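Histidine--tRNA ligase (Thermus thermophilus, PDB 1H4V) catalyses the ATP-dependent attachment of L-histidine to tRNA(His), releasing AMP and diphosphate, as a homodimeric class II aminoacyl-tRNA synthetase. Local coordinates at residues Q48-G53 with S75-P80; A85-Y90 with E293-P298; H93-K96 with P101-L104. All coordinates share one frame; numbering follows the deposited sequence.

Contact 1: Q48-G53 with S75-P80; sequences QVFEKG and SLTLRP
Thr-77 OG1 is gripped by two other hydroxyls, those of Thr-47 and Thr-67. With this polar branch engaged there, the methyl branch faces the loop. OG1 is beside the backbone N (chi1 -73°), which puts CG2 opposite that N. Thr-77 CG2 sits 4.0 Å from Phe-50 CD1, approaching the ring obliquely. Pro-80 makes the main contact. Its CD stands over the ring face of Phe-50, 3.3 Å from the ring centroid and 4° off the normal. This is a CH-pi contact with CD almost exactly on the ring axis. Pro-80 CG adds a second touch at 3.7 Å from Phe-50 CG. Strand 75-78 is the central strand of a three-stranded antiparallel sheet in the catalytic region, flanked by 44-46 and 67-69. The loop 48-53 leaves strand 44-46 and folds Phe-50 back against the end of the central strand. On the other face of the ring, Val-49 CG1 lies 4.0 Å above the plane, so the phenyl group is sandwiched. At the far end of the ring, Phe-50 CZ is 4.0 Å from Arg-79 CA. The Arg-79 guanidinium leads away, and its NH1 is hydrogen-bonded to Pro-109 O on strand 102-111.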
ATOM      1  N   GLN A  48       8.049  -0.238 -22.534  1.00 20.28           N
ATOM      2  CA  GLN A  48       7.595  -1.315 -23.407  1.00 22.45           C
ATOM      3  C   GLN A  48       6.655  -2.306 -22.724  1.00 21.42           C
ATOM      4  O   GLN A  48       5.886  -2.989 -23.386  1.00 22.58           O
ATOM      5  CB  GLN A  48       8.797  -2.057 -23.997  1.00 22.93           C
ATOM      6  CG  GLN A  48       9.744  -2.634 -22.970  1.00 31.60           C
ATOM      7  CD  GLN A  48      10.945  -3.291 -23.620  1.00 38.44           C
ATOM      8  OE1 GLN A  48      10.800  -4.195 -24.445  1.00 44.27           O
ATOM      9  NE2 GLN A  48      12.139  -2.840 -23.253  1.00 38.58           N
ATOM     10  N   VAL A  49       6.706  -2.382 -21.401  1.00 19.80           N
ATOM     11  CA  VAL A  49       5.839  -3.308 -20.694  1.00 18.17           C
ATOM     12  C   VAL A  49       4.388  -2.923 -20.930  1.00 19.38           C
ATOM     13  O   VAL A  49       3.514  -3.785 -21.076  1.00 15.67           O
ATOM     14  CB  VAL A  49       6.133  -3.291 -19.188  1.00 18.70           C
ATOM     15  CG1 VAL A  49       5.058  -4.039 -18.427  1.00 15.35           C
ATOM     16  CG2 VAL A  49       7.489  -3.915 -18.935  1.00 13.59           C
ATOM     17  N   PHE A  50       4.154  -1.618 -21.028  1.00 20.90           N
ATOM     18  CA  PHE A  50       2.808  -1.097 -21.207  1.00 23.39           C
ATOM     19  C   PHE A  50       2.367  -0.680 -22.600  1.00 26.39           C
ATOM     20  O   PHE A  50       1.248  -0.194 -22.759  1.00 26.39           O
ATOM     21  CB  PHE A  50       2.590   0.051 -20.215  1.00 20.29           C
ATOM     22  CG  PHE A  50       2.764  -0.366 -18.778  1.00 21.80           C
ATOM     23  CD1 PHE A  50       3.777   0.175 -17.996  1.00 21.22           C
ATOM     24  CD2 PHE A  50       1.929  -1.329 -18.218  1.00 13.91           C
ATOM     25  CE1 PHE A  50       3.954  -0.236 -16.680  1.00 21.10           C
ATOM     26  CE2 PHE A  50       2.101  -1.743 -16.909  1.00 17.79           C
ATOM     27  CZ  PHE A  50       3.111  -1.200 -16.136  1.00 18.40           C
ATOM     28  N   GLU A  51       3.226  -0.860 -23.604  1.00 30.51           N
ATOM     29  CA  GLU A  51       2.851  -0.519 -24.980  1.00 35.05           C
ATOM     30  C   GLU A  51       1.931  -1.637 -25.483  1.00 38.25           C
ATOM     31  O   GLU A  51       2.203  -2.817 -25.267  1.00 37.43           O
ATOM     32  CB  GLU A  51       4.102  -0.377 -25.857  1.00 34.99           C
ATOM     33  CG  GLU A  51       5.054   0.722 -25.362  1.00 40.71           C
ATOM     34  CD  GLU A  51       6.256   0.947 -26.273  1.00 48.94           C
ATOM     35  OE1 GLU A  51       6.944  -0.043 -26.617  1.00 52.42           O
ATOM     36  OE2 GLU A  51       6.520   2.118 -26.636  1.00 52.45           O
ATOM     37  N   LYS A  52       0.832  -1.265 -26.136  1.00 42.93           N
ATOM     38  CA  LYS A  52      -0.142  -2.247 -26.609  1.00 47.91           C
ATOM     39  C   LYS A  52       0.065  -2.807 -28.012  1.00 50.60           C
ATOM     40  O   LYS A  52      -0.664  -3.706 -28.433  1.00 52.90           O
ATOM     41  CB  LYS A  52      -1.551  -1.660 -26.513  1.00 47.65           C
ATOM     42  CG  LYS A  52      -1.853  -1.044 -25.163  1.00 52.43           C
ATOM     43  CD  LYS A  52      -1.578  -2.021 -24.039  1.00 56.58           C
ATOM     44  CE  LYS A  52      -1.760  -1.360 -22.685  1.00 60.27           C
ATOM     45  NZ  LYS A  52      -1.335  -2.265 -21.582  1.00 61.68           N
ATOM     46  N   GLY A  53       1.047  -2.286 -28.737  1.00 52.27           N
ATOM     47  CA  GLY A  53       1.283  -2.775 -30.083  1.00 54.49           C
ATOM     48  C   GLY A  53       1.462  -1.637 -31.068  1.00 55.78           C
ATOM     49  O   GLY A  53       1.271  -0.473 -30.721  1.00 55.56           O
ATOM     50  N   SER A  75      13.760   4.337 -21.058  1.00 28.64           N
ATOM     51  CA  SER A  75      12.410   4.869 -20.945  1.00 28.11           C
ATOM     52  C   SER A  75      11.679   4.154 -19.805  1.00 26.70           C
ATOM     53  O   SER A  75      11.644   2.927 -19.754  1.00 26.32           O
ATOM     54  CB  SER A  75      11.650   4.670 -22.258  1.00 26.76           C
ATOM     55  OG  SER A  75      10.402   5.340 -22.235  1.00 25.74           O
ATOM     56  N   LEU A  76      11.104   4.933 -18.894  1.00 25.08           N
ATOM     57  CA  LEU A  76      10.381   4.398 -17.744  1.00 23.02           C
ATOM     58  C   LEU A  76       8.960   4.951 -17.735  1.00 22.47           C
ATOM     59  O   LEU A  76       8.734   6.095 -18.123  1.00 20.84           O
ATOM     60  CB  LEU A  76      11.100   4.800 -16.456  1.00 24.34           C
ATOM     61  CG  LEU A  76      11.935   3.775 -15.672  1.00 31.08           C
ATOM     62  CD1 LEU A  76      12.816   2.960 -16.580  1.00 31.32           C
ATOM     63  CD2 LEU A  76      12.770   4.513 -14.630  1.00 30.32           C
ATOM     64  N   THR A  77       8.000   4.138 -17.298  1.00 22.52           N
ATOM     65  CA  THR A  77       6.604   4.564 -17.249  1.00 21.38           C
ATOM     66  C   THR A  77       5.900   4.205 -15.938  1.00 20.64           C
ATOM     67  O   THR A  77       6.047   3.105 -15.415  1.00 22.93           O
ATOM     68  CB  THR A  77       5.798   3.962 -18.447  1.00 24.88           C
ATOM     69  OG1 THR A  77       6.168   4.630 -19.666  1.00 26.84           O
ATOM     70  CG2 THR A  77       4.303   4.117 -18.230  1.00 25.71           C
ATOM     71  N   LEU A  78       5.143   5.156 -15.407  1.00 20.32           N
ATOM     72  CA  LEU A  78       4.378   4.954 -14.181  1.00 19.38           C
ATOM     73  C   LEU A  78       3.252   3.972 -14.512  1.00 18.51           C
ATOM     74  O   LEU A  78       2.539   4.153 -15.494  1.00 17.96           O
ATOM     75  CB  LEU A  78       3.793   6.289 -13.707  1.00 18.56           C
ATOM     76  CG  LEU A  78       4.431   7.002 -12.510  1.00 20.05           C
ATOM     77  CD1 LEU A  78       5.930   6.939 -12.582  1.00 23.50           C
ATOM     78  CD2 LEU A  78       3.965   8.440 -12.472  1.00 17.54           C
ATOM     79  N   ARG A  79       3.113   2.932 -13.698  1.00 18.15           N
ATOM     80  CA  ARG A  79       2.090   1.911 -13.903  1.00 20.10           C
ATOM     81  C   ARG A  79       0.688   2.466 -14.216  1.00 19.91           C
ATOM     82  O   ARG A  79       0.067   3.116 -13.374  1.00 21.32           O
ATOM     83  CB  ARG A  79       2.007   1.017 -12.668  1.00 21.15           C
ATOM     84  CG  ARG A  79       1.043  -0.133 -12.816  1.00 22.42           C
ATOM     85  CD  ARG A  79       0.498  -0.524 -11.458  1.00 24.79           C
ATOM     86  NE  ARG A  79       1.524  -1.100 -10.609  1.00 29.00           N
ATOM     87  CZ  ARG A  79       1.575  -0.939  -9.296  1.00 22.14           C
ATOM     88  NH1 ARG A  79       0.660  -0.206  -8.686  1.00 19.84           N
ATOM     89  NH2 ARG A  79       2.526  -1.536  -8.595  1.00 23.61           N
ATOM     90  N   PRO A  80       0.176   2.206 -15.434  1.00 18.50           N
ATOM     91  CA  PRO A  80      -1.148   2.663 -15.877  1.00 18.24           C
ATOM     92  C   PRO A  80      -2.229   1.586 -15.752  1.00 18.44           C
ATOM     93  O   PRO A  80      -3.422   1.882 -15.780  1.00 19.74           O
ATOM     94  CB  PRO A  80      -0.904   3.020 -17.332  1.00 11.74           C
ATOM     95  CG  PRO A  80      -0.012   1.907 -17.751  1.00 15.17           C
ATOM     96  CD  PRO A  80       0.979   1.775 -16.595  1.00 15.20           C
TER

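Contact 2: A85-Y90 with E293-P298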
ATOM      1  N   ALA A  85       1.759  -5.766 -15.997  1.00 14.21           N
ATOM      2  CA  ALA A  85       2.766  -5.859 -14.938  1.00 15.47           C
ATOM      3  C   ALA A  85       2.745  -7.240 -14.290  1.00 16.58           C
ATOM      4  O   ALA A  85       3.790  -7.800 -13.970  1.00 20.08           O
ATOM      5  CB  ALA A  85       2.518  -4.795 -13.883  1.00 12.47           C
ATOM      6  N   MET A  86       1.552  -7.786 -14.099  1.00 17.72           N
ATOM      7  CA  MET A  86       1.414  -9.106 -13.487  1.00 18.41           C
ATOM      8  C   MET A  86       1.910 -10.189 -14.425  1.00 16.31           C
ATOM      9  O   MET A  86       2.596 -11.111 -13.986  1.00 17.38           O
ATOM     10  CB  MET A  86      -0.042  -9.342 -13.066  1.00 15.38           C
ATOM     11  CG  MET A  86      -0.429  -8.383 -11.946  1.00 21.40           C
ATOM     12  SD  MET A  86      -2.169  -8.196 -11.614  1.00 28.25           S
ATOM     13  CE  MET A  86      -2.427  -9.618 -10.516  1.00 16.72           C
ATOM     14  N   VAL A  87       1.579 -10.069 -15.708  1.00 14.58           N
ATOM     15  CA  VAL A  87       2.045 -11.034 -16.709  1.00 14.82           C
ATOM     16  C   VAL A  87       3.573 -10.958 -16.774  1.00 15.54           C
ATOM     17  O   VAL A  87       4.250 -11.980 -16.876  1.00 17.29           O
ATOM     18  CB  VAL A  87       1.491 -10.722 -18.118  1.00 14.82           C
ATOM     19  CG1 VAL A  87       2.193 -11.600 -19.155  1.00 15.86           C
ATOM     20  CG2 VAL A  87      -0.008 -10.956 -18.159  1.00  8.29           C
ATOM     21  N   ARG A  88       4.106  -9.739 -16.701  1.00 15.57           N
ATOM     22  CA  ARG A  88       5.545  -9.519 -16.738  1.00 15.03           C
ATOM     23  C   ARG A  88       6.196 -10.182 -15.525  1.00 17.00           C
ATOM     24  O   ARG A  88       7.330 -10.655 -15.599  1.00 17.18           O
ATOM     25  CB  ARG A  88       5.841  -8.013 -16.762  1.00 15.70           C
ATOM     26  CG  ARG A  88       7.299  -7.619 -17.043  1.00 13.62           C
ATOM     27  CD  ARG A  88       8.166  -7.748 -15.794  1.00 18.92           C
ATOM     28  NE  ARG A  88       7.642  -6.937 -14.699  1.00 21.49           N
ATOM     29  CZ  ARG A  88       7.825  -7.212 -13.413  1.00 21.14           C
ATOM     30  NH1 ARG A  88       8.523  -8.276 -13.052  1.00 25.77           N
ATOM     31  NH2 ARG A  88       7.289  -6.435 -12.489  1.00 22.04           N
ATOM     32  N   ALA A  89       5.474 -10.226 -14.410  1.00 16.64           N
ATOM     33  CA  ALA A  89       5.995 -10.853 -13.198  1.00 16.18           C
ATOM     34  C   ALA A  89       5.931 -12.381 -13.308  1.00 15.07           C
ATOM     35  O   ALA A  89       6.848 -13.077 -12.873  1.00 15.61           O
ATOM     36  CB  ALA A  89       5.206 -10.375 -11.969  1.00 15.64           C
ATOM     37  N   TYR A  90       4.848 -12.890 -13.887  1.00 13.37           N
ATOM     38  CA  TYR A  90       4.655 -14.328 -14.067  1.00 16.92           C
ATOM     39  C   TYR A  90       5.825 -14.865 -14.901  1.00 18.77           C
ATOM     40  O   TYR A  90       6.355 -15.950 -14.644  1.00 18.46           O
ATOM     41  CB  TYR A  90       3.329 -14.565 -14.798  1.00 17.71           C
ATOM     42  CG  TYR A  90       3.036 -15.993 -15.207  1.00 19.04           C
ATOM     43  CD1 TYR A  90       2.238 -16.819 -14.410  1.00 23.18           C
ATOM     44  CD2 TYR A  90       3.494 -16.498 -16.425  1.00 16.67           C
ATOM     45  CE1 TYR A  90       1.894 -18.116 -14.822  1.00 19.90           C
ATOM     46  CE2 TYR A  90       3.161 -17.791 -16.848  1.00 16.39           C
ATOM     47  CZ  TYR A  90       2.358 -18.594 -16.047  1.00 20.29           C
ATOM     48  OH  TYR A  90       2.001 -19.861 -16.472  1.00 20.37           O
ATOM     49  N   GLU A 293       3.039 -13.103 -25.248  1.00 25.14           N
ATOM     50  CA  GLU A 293       3.912 -13.103 -26.420  1.00 26.83           C
ATOM     51  C   GLU A 293       4.279 -11.676 -26.800  1.00 25.97           C
ATOM     52  O   GLU A 293       5.383 -11.401 -27.270  1.00 25.92           O
ATOM     53  CB  GLU A 293       3.221 -13.821 -27.586  1.00 27.17           C
ATOM     54  CG  GLU A 293       3.286 -15.343 -27.465  1.00 31.92           C
ATOM     55  CD  GLU A 293       2.156 -16.058 -28.186  1.00 45.11           C
ATOM     56  OE1 GLU A 293       1.012 -16.042 -27.672  1.00 45.37           O
ATOM     57  OE2 GLU A 293       2.410 -16.644 -29.266  1.00 49.99           O
ATOM     58  N   LEU A 294       3.343 -10.767 -26.563  1.00 26.57           N
ATOM     59  CA  LEU A 294       3.532  -9.355 -26.859  1.00 27.50           C
ATOM     60  C   LEU A 294       4.698  -8.806 -26.032  1.00 28.24           C
ATOM     61  O   LEU A 294       5.401  -7.892 -26.460  1.00 30.22           O
ATOM     62  CB  LEU A 294       2.228  -8.609 -26.540  1.00 28.27           C
ATOM     63  CG  LEU A 294       2.042  -7.117 -26.793  1.00 26.65           C
ATOM     64  CD1 LEU A 294       2.926  -6.333 -25.850  1.00 31.19           C
ATOM     65  CD2 LEU A 294       2.353  -6.791 -28.246  1.00 33.12           C
ATOM     66  N   LEU A 295       4.911  -9.385 -24.856  1.00 27.11           N
ATOM     67  CA  LEU A 295       5.979  -8.953 -23.965  1.00 26.98           C
ATOM     68  C   LEU A 295       7.266  -9.748 -24.172  1.00 27.23           C
ATOM     69  O   LEU A 295       8.286  -9.472 -23.543  1.00 28.22           O
ATOM     70  CB  LEU A 295       5.518  -9.069 -22.504  1.00 26.50           C
ATOM     71  CG  LEU A 295       4.285  -8.221 -22.158  1.00 29.55           C
ATOM     72  CD1 LEU A 295       3.974  -8.304 -20.667  1.00 24.64           C
ATOM     73  CD2 LEU A 295       4.547  -6.778 -22.569  1.00 30.07           C
ATOM     74  N   GLY A 296       7.212 -10.744 -25.045  1.00 26.78           N
ATOM     75  CA  GLY A 296       8.394 -11.536 -25.314  1.00 25.44           C
ATOM     76  C   GLY A 296       8.392 -12.914 -24.695  1.00 24.52           C
ATOM     77  O   GLY A 296       9.365 -13.639 -24.815  1.00 25.44           O
ATOM     78  N   GLY A 297       7.304 -13.291 -24.038  1.00 24.93           N
ATOM     79  CA  GLY A 297       7.257 -14.602 -23.420  1.00 22.59           C
ATOM     80  C   GLY A 297       6.507 -15.612 -24.264  1.00 23.98           C
ATOM     81  O   GLY A 297       5.993 -15.285 -25.332  1.00 23.76           O
ATOM     82  N   PRO A 298       6.437 -16.868 -23.815  1.00 23.13           N
ATOM     83  CA  PRO A 298       5.719 -17.885 -24.584  1.00 23.47           C
ATOM     84  C   PRO A 298       4.227 -17.600 -24.498  1.00 25.14           C
ATOM     85  O   PRO A 298       3.810 -16.596 -23.918  1.00 25.19           O
ATOM     86  CB  PRO A 298       6.092 -19.177 -23.870  1.00 21.62           C
ATOM     87  CG  PRO A 298       6.230 -18.721 -22.442  1.00 23.99           C
ATOM     88  CD  PRO A 298       7.020 -17.445 -22.592  1.00 21.34           C
TER
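Val-87 CG1 and Leu-295 CD1 meet at 4.0 Å, methyl to methyl. These two branches carry the contact. The Val-87 methyl points opposite its own backbone N (chi1 170°), which turns it off the helix toward the loop. Leu-295 reaches in with its CD1 branch extended from CA (chi2 -175°). The same methyl also rests on the helix backbone, 4.2 Å from Arg-88 N, and it lies 4.3 Å from Arg-88 CB. It therefore sits against the flank of helix 83-92, between the bases of two successive side chains. What Arg-88 offers the leucine is its backbone N and CB, not its guanidinium.

Beyond CB the Arg-88 chain bends away from Leu-295. Its NH1 forms salt bridges with Glu-92 and with Asp-11 of the second subunit, and its NE with Glu-45.

Outside this first shell, the turn of the 293-298 segment sets the position of Leu-295. Gly-296 has positive phi and closes a Schellman motif at the end of helix 291-294. One of its bonds is Gly-296 N to Glu-293 O at 3.0 Å. Val-87 also packs on Leu-291 and Ser-292, so the short helix and the turn after it both lean on the longer helix. Met-86, on the helix, packs on Asn-128 and Glu-130 of strand 123-132, part of the large catalytic sheet.

Between the side chains the contact is apolar, buried and small, at 96 Å². Methyl groups meet without any directional bond. The join between these two parts of the catalytic region therefore rests on dispersion, fit of shape and burial.

Contact 3: H93-K96 with P101-L104; sequences HGMK and PVRL
Met-95 lays its thioether against two side chains of the strand that follows. Its SD is 4.1 Å from Val-102 CG1 and also 4.1 Å from Leu-104 CD1, with Leu-104 CD2 equally near. The sulfur therefore faces both methyls of the leucine. The chain of Met-95 is extended beyond CG (chi2 -177°), which carries the sulfur from the turn to the strand. At the other end of the residue, the carbonyl is close as well. Met-95 O lies 3.6 Å from Val-102 CG2, the second branch of the valine. All three contact residues are buried. Tyr-90 packs on both Met-95 and Val-102, and Met-86 on Leu-104, so helix 83-92 shares in this tightly packed apolar cluster.

The loose side is at Lys-96. This residue is exposed to solvent, and its CB points away from the strand.

Arg-103 belongs to neither part. It takes the opposite side of the strand from Val-102 and Leu-104, as its place between them requires. Pro-101 CG lies over one face of its guanidinium, 3.8 Å above the plane and offset toward the rim. On this strand face Arg-103 packs on helix 137-153, and its NE forms a salt bridge with Glu-142. His-93 is held at the dimer interface, where its NE2 is hydrogen-bonded to Asp-11 and its ring meets Phe-13 edge-to-face, both of the second subunit.

Gly-94, with positive phi, is the C-prime residue of a Schellman motif that ends helix 83-92. Met-95 N bonds back to Tyr-90 O, and Gly-94 N to Leu-91 O. The arrangement is a helix-to-strand connection folded back on the strand it leads into. That strand, 102-111, pairs with 123-132 as the antiparallel hairpin of motif 2 in the class II synthetase catalytic fold.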
ATOM      1  N   HIS A  93       9.514 -14.508 -12.940  1.00 20.89           N
ATOM      2  CA  HIS A  93       9.752 -15.487 -11.891  1.00 20.68           C
ATOM      3  C   HIS A  93       9.507 -16.940 -12.262  1.00 21.46           C
ATOM      4  O   HIS A  93       9.476 -17.804 -11.395  1.00 21.45           O
ATOM      5  CB  HIS A  93       8.945 -15.094 -10.656  1.00 21.90           C
ATOM      6  CG  HIS A  93       9.287 -13.731 -10.150  1.00 26.28           C
ATOM      7  ND1 HIS A  93      10.490 -13.448  -9.538  1.00 25.93           N
ATOM      8  CD2 HIS A  93       8.637 -12.546 -10.269  1.00 27.68           C
ATOM      9  CE1 HIS A  93      10.570 -12.149  -9.306  1.00 26.49           C
ATOM     10  NE2 HIS A  93       9.460 -11.579  -9.741  1.00 28.78           N
ATOM     11  N   GLY A  94       9.364 -17.200 -13.559  1.00 21.19           N
ATOM     12  CA  GLY A  94       9.141 -18.547 -14.031  1.00 20.84           C
ATOM     13  C   GLY A  94       7.955 -19.218 -13.367  1.00 23.85           C
ATOM     14  O   GLY A  94       8.042 -20.375 -12.952  1.00 24.59           O
ATOM     15  N   MET A  95       6.842 -18.501 -13.259  1.00 22.49           N
ATOM     16  CA  MET A  95       5.660 -19.076 -12.644  1.00 22.75           C
ATOM     17  C   MET A  95       5.060 -20.143 -13.556  1.00 22.99           C
ATOM     18  O   MET A  95       4.162 -20.884 -13.149  1.00 22.24           O
ATOM     19  CB  MET A  95       4.626 -17.986 -12.342  1.00 21.15           C
ATOM     20  CG  MET A  95       5.060 -16.998 -11.263  1.00 20.27           C
ATOM     21  SD  MET A  95       3.786 -15.771 -10.845  1.00 24.60           S
ATOM     22  CE  MET A  95       4.681 -14.683  -9.722  1.00 27.15           C
ATOM     23  N   LYS A  96       5.559 -20.221 -14.790  1.00 24.82           N
ATOM     24  CA  LYS A  96       5.072 -21.219 -15.749  1.00 26.61           C
ATOM     25  C   LYS A  96       5.348 -22.621 -15.201  1.00 27.36           C
ATOM     26  O   LYS A  96       4.686 -23.583 -15.584  1.00 27.98           O
ATOM     27  CB  LYS A  96       5.774 -21.074 -17.105  1.00 25.98           C
ATOM     28  CG  LYS A  96       7.267 -21.369 -17.026  1.00 36.81           C
ATOM     29  CD  LYS A  96       7.885 -21.722 -18.370  1.00 40.45           C
ATOM     30  CE  LYS A  96       8.190 -20.507 -19.204  1.00 44.85           C
ATOM     31  NZ  LYS A  96       8.888 -20.926 -20.452  1.00 48.26           N
ATOM     32  N   PRO A 101      -3.674 -23.373 -13.218  1.00 25.27           N
ATOM     33  CA  PRO A 101      -3.289 -21.971 -13.417  1.00 23.36           C
ATOM     34  C   PRO A 101      -2.734 -21.271 -12.177  1.00 21.25           C
ATOM     35  O   PRO A 101      -2.937 -21.709 -11.049  1.00 21.67           O
ATOM     36  CB  PRO A 101      -4.586 -21.328 -13.881  1.00 22.25           C
ATOM     37  CG  PRO A 101      -5.601 -22.060 -13.060  1.00 23.11           C
ATOM     38  CD  PRO A 101      -5.142 -23.506 -13.185  1.00 23.86           C
ATOM     39  N   VAL A 102      -2.026 -20.174 -12.400  1.00 19.15           N
ATOM     40  CA  VAL A 102      -1.490 -19.407 -11.293  1.00 17.04           C
ATOM     41  C   VAL A 102      -2.453 -18.242 -11.106  1.00 16.05           C
ATOM     42  O   VAL A 102      -2.696 -17.474 -12.036  1.00 15.54           O
ATOM     43  CB  VAL A 102      -0.090 -18.871 -11.605  1.00 18.44           C
ATOM     44  CG1 VAL A 102       0.425 -18.064 -10.435  1.00 14.30           C
ATOM     45  CG2 VAL A 102       0.844 -20.037 -11.921  1.00 15.74           C
ATOM     46  N   ARG A 103      -3.024 -18.139  -9.913  1.00 13.30           N
ATOM     47  CA  ARG A 103      -3.958 -17.073  -9.623  1.00 11.64           C
ATOM     48  C   ARG A 103      -3.245 -15.982  -8.833  1.00 11.73           C
ATOM     49  O   ARG A 103      -2.616 -16.244  -7.806  1.00 10.48           O
ATOM     50  CB  ARG A 103      -5.162 -17.621  -8.843  1.00 11.36           C
ATOM     51  CG  ARG A 103      -6.050 -18.581  -9.646  1.00 12.87           C
ATOM     52  CD  ARG A 103      -7.292 -18.959  -8.835  1.00 17.81           C
ATOM     53  NE  ARG A 103      -8.178 -19.901  -9.517  1.00 17.94           N
ATOM     54  CZ  ARG A 103      -7.912 -21.192  -9.698  1.00 18.01           C
ATOM     55  NH1 ARG A 103      -6.775 -21.719  -9.257  1.00 15.76           N
ATOM     56  NH2 ARG A 103      -8.799 -21.965 -10.298  1.00 17.04           N
ATOM     57  N   LEU A 104      -3.339 -14.750  -9.316  1.00 11.65           N
ATOM     58  CA  LEU A 104      -2.676 -13.634  -8.640  1.00 11.09           C
ATOM     59  C   LEU A 104      -3.625 -12.468  -8.442  1.00 10.56           C
ATOM     60  O   LEU A 104      -4.584 -12.287  -9.196  1.00 12.71           O
ATOM     61  CB  LEU A 104      -1.479 -13.142  -9.461  1.00  9.35           C
ATOM     62  CG  LEU A 104      -0.431 -14.150  -9.947  1.00  7.79           C
ATOM     63  CD1 LEU A 104       0.409 -13.490 -11.029  1.00  9.11           C
ATOM     64  CD2 LEU A 104       0.441 -14.617  -8.806  1.00  2.95           C
TER

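In the fold
All three contacts lie in the catalytic region, and each touches the second subunit. Contact 1 closes first in the chain. Contact 2 then spans some 200 residues, and contact 3 is nested inside that span. Contact 2 is the middle one, with its centre 12 Å from that of contact 1 and 11 Å from that of contact 3. The centres of contacts 1 and 3 are 21 Å apart. These two do not touch, and their nearest atoms are about 12 Å apart. Helix 83-92 follows strand 75-78 and precedes strand 102-111, so it links all three. Leu-295 CD2 also packs on Val-49 O at 3.5 Å. Small sheet, helix and large sheet thus form one continuous packed unit.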